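Mandelate racemase/muconate lactonizing enzyme family protein (PDB 3TOY) is of unestablished function but belongs to the mandelate racemase/muconate lactonizing enzyme family, with an alpha+beta N-terminal domain set against an enolase-like barrel domain. Local coordinates at residues E90-E95 with K108-K113; L130-W135 with H321-A326. One frame throughout, in Å; residues are numbered along the deposited sequence.

Contact 1 of 2, residues E90-E95 with K108-K113; sequences EDIGRE and KAMDAK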
loop_
_atom_site.group_PDB
_atom_site.type_symbol
_atom_site.label_atom_id
_atom_site.label_comp_id
_atom_site.label_asym_id
_atom_site.label_seq_id
_atom_site.Cartn_x
_atom_site.Cartn_y
_atom_site.Cartn_z
ATOM N N GLU A 90 22.884 -20.761 -35.720
ATOM C CA GLU A 90 23.222 -21.998 -36.416
ATOM C C GLU A 90 23.309 -23.160 -35.453
ATOM O O GLU A 90 22.796 -24.250 -35.746
ATOM C CB GLU A 90 24.491 -21.824 -37.275
ATOM C CG GLU A 90 24.188 -20.938 -38.482
ATOM C CD GLU A 90 25.227 -20.992 -39.602
ATOM O OE1 GLU A 90 26.403 -21.341 -39.332
ATOM O OE2 GLU A 90 24.851 -20.658 -40.755
ATOM N N ASP A 91 23.908 -22.919 -34.291
ATOM C CA ASP A 91 24.016 -23.938 -33.256
ATOM C C ASP A 91 22.634 -24.380 -32.776
ATOM O O ASP A 91 22.352 -25.576 -32.699
ATOM C CB ASP A 91 24.842 -23.420 -32.077
ATOM C CG ASP A 91 26.324 -23.699 -32.237
ATOM O OD1 ASP A 91 26.762 -23.959 -33.378
ATOM O OD2 ASP A 91 27.051 -23.658 -31.222
ATOM N N ILE A 92 21.774 -23.416 -32.453
ATOM C CA ILE A 92 20.422 -23.736 -31.984
ATOM C C ILE A 92 19.643 -24.400 -33.100
ATOM O O ILE A 92 18.974 -25.412 -32.893
ATOM C CB ILE A 92 19.682 -22.463 -31.515
ATOM C CG1 ILE A 92 20.466 -21.808 -30.381
ATOM C CG2 ILE A 92 18.244 -22.794 -31.116
ATOM C CD1 ILE A 92 19.935 -20.438 -29.967
ATOM N N GLY A 93 19.746 -23.830 -34.297
ATOM C CA GLY A 93 19.017 -24.341 -35.444
ATOM C C GLY A 93 19.395 -25.776 -35.745
ATOM O O GLY A 93 18.540 -26.621 -36.028
ATOM N N ARG A 94 20.657 -26.079 -35.612
ATOM C CA ARG A 94 21.113 -27.403 -35.893
ATOM C C ARG A 94 20.406 -28.381 -34.989
ATOM O O ARG A 94 20.054 -29.437 -35.420
ATOM C CB ARG A 94 22.614 -27.445 -35.679
ATOM C CG ARG A 94 23.279 -28.703 -36.044
ATOM C CD ARG A 94 24.749 -28.500 -36.384
ATOM N NE ARG A 94 25.420 -27.510 -35.564
ATOM C CZ ARG A 94 25.893 -26.371 -36.035
ATOM N NH1 ARG A 94 25.786 -26.089 -37.307
ATOM N NH2 ARG A 94 26.493 -25.519 -35.253
ATOM N N GLU A 95 20.188 -28.019 -33.736
ATOM C CA GLU A 95 19.521 -28.912 -32.801
ATOM C C GLU A 95 18.031 -29.078 -33.059
ATOM O O GLU A 95 17.396 -29.940 -32.462
ATOM C CB GLU A 95 19.716 -28.440 -31.369
ATOM C CG GLU A 95 21.155 -28.405 -30.936
ATOM C CD GLU A 95 21.288 -28.034 -29.484
ATOM O OE1 GLU A 95 20.244 -27.987 -28.791
ATOM O OE2 GLU A 95 22.427 -27.789 -29.040
ATOM N N LYS A 108 8.709 -23.246 -26.489
ATOM C CA LYS A 108 8.779 -23.916 -25.198
ATOM C C LYS A 108 10.064 -24.750 -25.069
ATOM O O LYS A 108 10.683 -24.791 -24.005
ATOM C CB LYS A 108 7.523 -24.773 -24.991
ATOM C CG LYS A 108 7.457 -25.517 -23.680
ATOM C CD LYS A 108 6.351 -26.572 -23.721
ATOM C CE LYS A 108 4.998 -26.006 -23.312
ATOM N NZ LYS A 108 4.800 -26.117 -21.833
ATOM N N ALA A 109 10.476 -25.392 -26.160
ATOM C CA ALA A 109 11.700 -26.184 -26.169
ATOM C C ALA A 109 12.948 -25.318 -26.014
ATOM O O ALA A 109 13.887 -25.700 -25.315
ATOM C CB ALA A 109 11.797 -27.040 -27.466
ATOM N N MET A 110 12.974 -24.172 -26.683
ATOM C CA MET A 110 14.102 -23.240 -26.559
ATOM C C MET A 110 14.134 -22.659 -25.150
ATOM O O MET A 110 15.204 -22.413 -24.596
ATOM C CB MET A 110 14.023 -22.139 -27.623
ATOM C CG MET A 110 14.514 -22.609 -29.007
ATOM S SD MET A 110 14.434 -21.375 -30.336
ATOM C CE MET A 110 12.672 -20.928 -30.461
ATOM N N ASP A 111 12.957 -22.451 -24.562
ATOM C CA ASP A 111 12.909 -21.964 -23.180
ATOM C C ASP A 111 13.618 -22.950 -22.252
ATOM O O ASP A 111 14.489 -22.573 -21.474
ATOM C CB ASP A 111 11.474 -21.757 -22.714
ATOM C CG ASP A 111 11.393 -20.926 -21.440
ATOM O OD1 ASP A 111 12.447 -20.573 -20.890
ATOM O OD2 ASP A 111 10.278 -20.599 -21.012
ATOM N N ALA A 112 13.229 -24.216 -22.321
ATOM C CA ALA A 112 13.816 -25.236 -21.448
ATOM C C ALA A 112 15.310 -25.382 -21.707
ATOM O O ALA A 112 16.100 -25.600 -20.792
ATOM C CB ALA A 112 13.123 -26.561 -21.643
ATOM N N LYS A 113 15.696 -25.261 -22.963
ATOM C CA LYS A 113 17.086 -25.468 -23.353
ATOM C C LYS A 113 18.024 -24.438 -22.718
ATOM O O LYS A 113 19.138 -24.762 -22.328
ATOM C CB LYS A 113 17.196 -25.433 -24.887
ATOM C CG LYS A 113 18.614 -25.432 -25.442
ATOM C CD LYS A 113 18.573 -25.770 -26.942
ATOM C CE LYS A 113 19.911 -25.490 -27.632
ATOM N NZ LYS A 113 21.005 -26.358 -27.106
#
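Lys-113 NZ sits against the carboxylate of Glu-95, lying 2.8 Å from Glu-95 OE2, and forms a salt bridge with this group. The modelled place of OE1 is uncertain, so its distance is not one to rely on, but the pairing of the two charges is clear. The bridge joins two successive helices, 82-95 and 103-113, in the N-terminal domain of the mandelate racemase/muconate lactonizing enzyme fold. Lys-113 spans the gap because CG leaves opposite the backbone N (chi1 171°) and the chain stays extended as far as CE; a turn about the final bond (chi4 64°) then delivers the ammonium group to the carboxylate. Glu-95 comes from the other side with its chain straight beyond CG, and the two side chains meet at a slant. Leu-80 of a second subunit packs on both residues, so the charged pair lies beside a subunit interface.

Deeper in, the contact turns apolar. The CG2 branch of Ile-92, opposite its own backbone N, points at the thioether of Met-110, with 4.1 Å between Ile-92 CG2 and Met-110 SD, and the two side chains cross at about a right angle. Helix 122-142 packs on the same two side chains: Ala-126 and Leu-130 on Ile-92, Val-127 and Phe-134 on Met-110. The CA atoms of Ile-92 and Met-110, 8.3 Å apart, are the nearest CA pair of the two segments.

On helix 82-95 itself, Asp-91 and Arg-94 make a second ion pair, one that stays within the helix. Arg-94 NH2 forms a salt bridge with Asp-91 OD1, modelled unusually short, and the carbonyl oxygen Glu-90 O lies 3.7 Å above the centre of one face of the Arg-94 guanidinium.

Contact 2 of 2, residues L130-W135 with H321-A326; sequences LDMAFW and HILPEA. With ACT (acetate ion), chain F.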
loop_
_atom_site.group_PDB
_atom_site.type_symbol
_atom_site.label_atom_id
_atom_site.label_comp_id
_atom_site.label_asym_id
_atom_site.label_seq_id
_atom_site.Cartn_x
_atom_site.Cartn_y
_atom_site.Cartn_z
ATOM N N LEU A 130 14.664 -16.910 -34.721
ATOM C CA LEU A 130 14.158 -18.210 -35.161
ATOM C C LEU A 130 12.644 -18.237 -35.156
ATOM O O LEU A 130 12.005 -18.676 -36.113
ATOM C CB LEU A 130 14.730 -19.360 -34.309
ATOM C CG LEU A 130 16.220 -19.643 -34.555
ATOM C CD1 LEU A 130 16.887 -20.453 -33.466
ATOM C CD2 LEU A 130 16.409 -20.316 -35.944
ATOM N N ASP A 131 12.046 -17.756 -34.070
ATOM C CA ASP A 131 10.595 -17.727 -34.001
ATOM C C ASP A 131 9.970 -16.975 -35.180
ATOM O O ASP A 131 8.982 -17.431 -35.766
ATOM C CB ASP A 131 10.123 -17.117 -32.655
ATOM C CG ASP A 131 8.614 -17.119 -32.533
ATOM O OD1 ASP A 131 8.044 -18.150 -32.107
ATOM O OD2 ASP A 131 8.001 -16.090 -32.888
ATOM N N MET A 132 10.515 -15.823 -35.526
ATOM C CA MET A 132 9.960 -15.038 -36.641
ATOM C C MET A 132 10.065 -15.829 -37.957
ATOM O O MET A 132 9.134 -15.853 -38.765
ATOM C CB MET A 132 10.692 -13.704 -36.793
ATOM C CG MET A 132 10.261 -12.628 -35.786
ATOM S SD MET A 132 11.061 -11.058 -36.075
ATOM C CE MET A 132 12.662 -11.368 -35.337
ATOM N N ALA A 133 11.212 -16.462 -38.158
ATOM C CA ALA A 133 11.415 -17.261 -39.366
ATOM C C ALA A 133 10.451 -18.450 -39.403
ATOM O O ALA A 133 9.953 -18.804 -40.476
ATOM C CB ALA A 133 12.861 -17.707 -39.475
ATOM N N PHE A 134 10.135 -19.051 -38.249
ATOM C CA PHE A 134 9.150 -20.146 -38.257
ATOM C C PHE A 134 7.774 -19.675 -38.723
ATOM O O PHE A 134 7.092 -20.346 -39.501
ATOM C CB PHE A 134 8.945 -20.824 -36.894
ATOM C CG PHE A 134 10.195 -21.338 -36.237
ATOM C CD1 PHE A 134 11.241 -21.892 -36.973
ATOM C CD2 PHE A 134 10.296 -21.312 -34.848
ATOM C CE1 PHE A 134 12.376 -22.370 -36.334
ATOM C CE2 PHE A 134 11.424 -21.777 -34.208
ATOM C CZ PHE A 134 12.466 -22.317 -34.947
ATOM N N TRP A 135 7.318 -18.545 -38.193
ATOM C CA TRP A 135 6.012 -18.046 -38.582
ATOM C C TRP A 135 6.029 -17.639 -40.055
ATOM O O TRP A 135 5.033 -17.790 -40.775
ATOM C CB TRP A 135 5.614 -16.839 -37.702
ATOM C CG TRP A 135 5.010 -17.247 -36.376
ATOM C CD1 TRP A 135 5.630 -17.275 -35.156
ATOM C CD2 TRP A 135 3.657 -17.669 -36.146
ATOM N NE1 TRP A 135 4.741 -17.697 -34.182
ATOM C CE2 TRP A 135 3.526 -17.937 -34.766
ATOM C CE3 TRP A 135 2.544 -17.853 -36.974
ATOM C CZ2 TRP A 135 2.335 -18.395 -34.206
ATOM C CZ3 TRP A 135 1.370 -18.321 -36.413
ATOM C CH2 TRP A 135 1.267 -18.568 -35.042
ATOM N N HIS A 321 9.363 -1.551 -31.925
ATOM C CA HIS A 321 10.709 -1.048 -32.091
ATOM C C HIS A 321 11.366 -1.680 -33.321
ATOM O O HIS A 321 11.624 -2.884 -33.333
ATOM C CB HIS A 321 11.584 -1.386 -30.905
ATOM C CG HIS A 321 12.976 -0.856 -31.046
ATOM N ND1 HIS A 321 14.092 -1.660 -30.987
ATOM C CD2 HIS A 321 13.427 0.401 -31.260
ATOM C CE1 HIS A 321 15.176 -0.921 -31.150
ATOM N NE2 HIS A 321 14.799 0.337 -31.308
ATOM N N ILE A 322 11.663 -0.826 -34.306
ATOM C CA ILE A 322 12.251 -1.211 -35.593
ATOM C C ILE A 322 11.675 -2.508 -36.173
ATOM O O ILE A 322 10.496 -2.806 -35.977
ATOM C CB ILE A 322 13.799 -1.195 -35.544
ATOM C CG1 ILE A 322 14.329 -2.282 -34.608
ATOM C CG2 ILE A 322 14.284 0.180 -35.165
ATOM C CD1 ILE A 322 15.841 -2.297 -34.494
ATOM N N LEU A 323 12.457 -3.248 -36.959
ATOM C CA LEU A 323 11.878 -4.407 -37.678
ATOM C C LEU A 323 10.463 -4.098 -38.201
ATOM O O LEU A 323 9.488 -4.811 -37.893
ATOM C CB LEU A 323 11.870 -5.668 -36.788
ATOM C CG LEU A 323 13.156 -6.520 -36.757
ATOM C CD1 LEU A 323 14.333 -5.771 -36.131
ATOM C CD2 LEU A 323 12.943 -7.857 -36.069
ATOM N N PRO A 324 10.339 -3.037 -39.007
ATOM C CA PRO A 324 9.015 -2.588 -39.452
ATOM C C PRO A 324 8.287 -3.608 -40.305
ATOM O O PRO A 324 7.054 -3.640 -40.309
ATOM C CB PRO A 324 9.315 -1.329 -40.274
ATOM C CG PRO A 324 10.739 -1.438 -40.637
ATOM C CD PRO A 324 11.420 -2.192 -39.538
ATOM N N GLU A 325 9.019 -4.448 -41.027
ATOM C CA GLU A 325 8.332 -5.414 -41.894
ATOM C C GLU A 325 7.508 -6.430 -41.107
ATOM O O GLU A 325 6.334 -6.713 -41.435
ATOM C CB GLU A 325 9.343 -6.116 -42.819
ATOM C CG GLU A 325 10.193 -5.123 -43.628
ATOM C CD GLU A 325 11.462 -4.657 -42.899
ATOM O OE1 GLU A 325 11.716 -5.088 -41.746
ATOM O OE2 GLU A 325 12.214 -3.855 -43.486
ATOM N N ALA A 326 8.128 -7.011 -40.088
ATOM C CA ALA A 326 7.480 -8.029 -39.288
ATOM C C ALA A 326 6.504 -7.342 -38.319
ATOM O O ALA A 326 5.454 -7.880 -38.018
ATOM C CB ALA A 326 8.510 -8.846 -38.521
HETATM C C ACT F . 17.371 2.921 -30.992
HETATM O O ACT F . 16.646 2.422 -31.888
HETATM O OXT ACT F . 16.841 3.790 -30.268
HETATM C CH3 ACT F . 18.804 2.509 -30.786
#
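Met-132 starts with CG beside its backbone N (chi1 -79°), runs straight to the sulfur and then turns CE aside (chi3 -79°), which sets both SD and CE against one methyl of Leu-323. That methyl, CD2, lies 3.6 Å from Met-132 CE and 3.7 Å from Met-132 SD, the side chains slanting across each other. Ala-326 adds a looser touch three residues along, its CB 4.2 Å from Met-132 SD. All three residues are buried, and they pin helix 122-142 of the N-terminal domain to the start of helix 324-330 in the enolase-like barrel domain, a seam between the two domains of this fold. Leu-323 holds the N-cap position of the latter helix, and Ser-327 OG bonds to the carbonyl oxygens of both Ile-322 and Leu-323. Two residues before Leu-323, the chain carries His-321, whose ring edge faces a bound acetate: His-321 NE2 donates to acetate O, 2.8 Å away and in the ring plane, along a nearly straight bond (172°). Lys-190 and Asn-221 also bond the acetate. On the ring's other nitrogen, His-321 ND1 is hydrogen-bonded to Asp-294 OD2, and the His-321 side chain also touches Glu-271, a calcium ligand.

In the fold
Helix 122-142 connects the two contacts: it packs against the helices of contact 1 and supplies one half of contact 2. Leu-130 CD1 reaches Ile-92 CG2 at 3.6 Å, and Phe-134 CE2 meets Met-110 CE at 4.0 Å, so the apolar side of 90-95 with 108-113 continues into the same helix. Contact 1 is partly buried, its centre about 23 Å from the centre of the chain, and combines an ion pair near another subunit with a small apolar touch inside one domain. Contact 2, its centre about 9 Å from the centre of the chain, is wholly buried and purely apolar between its segments; it bridges two domains, with polar groups gathered farther along around the acetate.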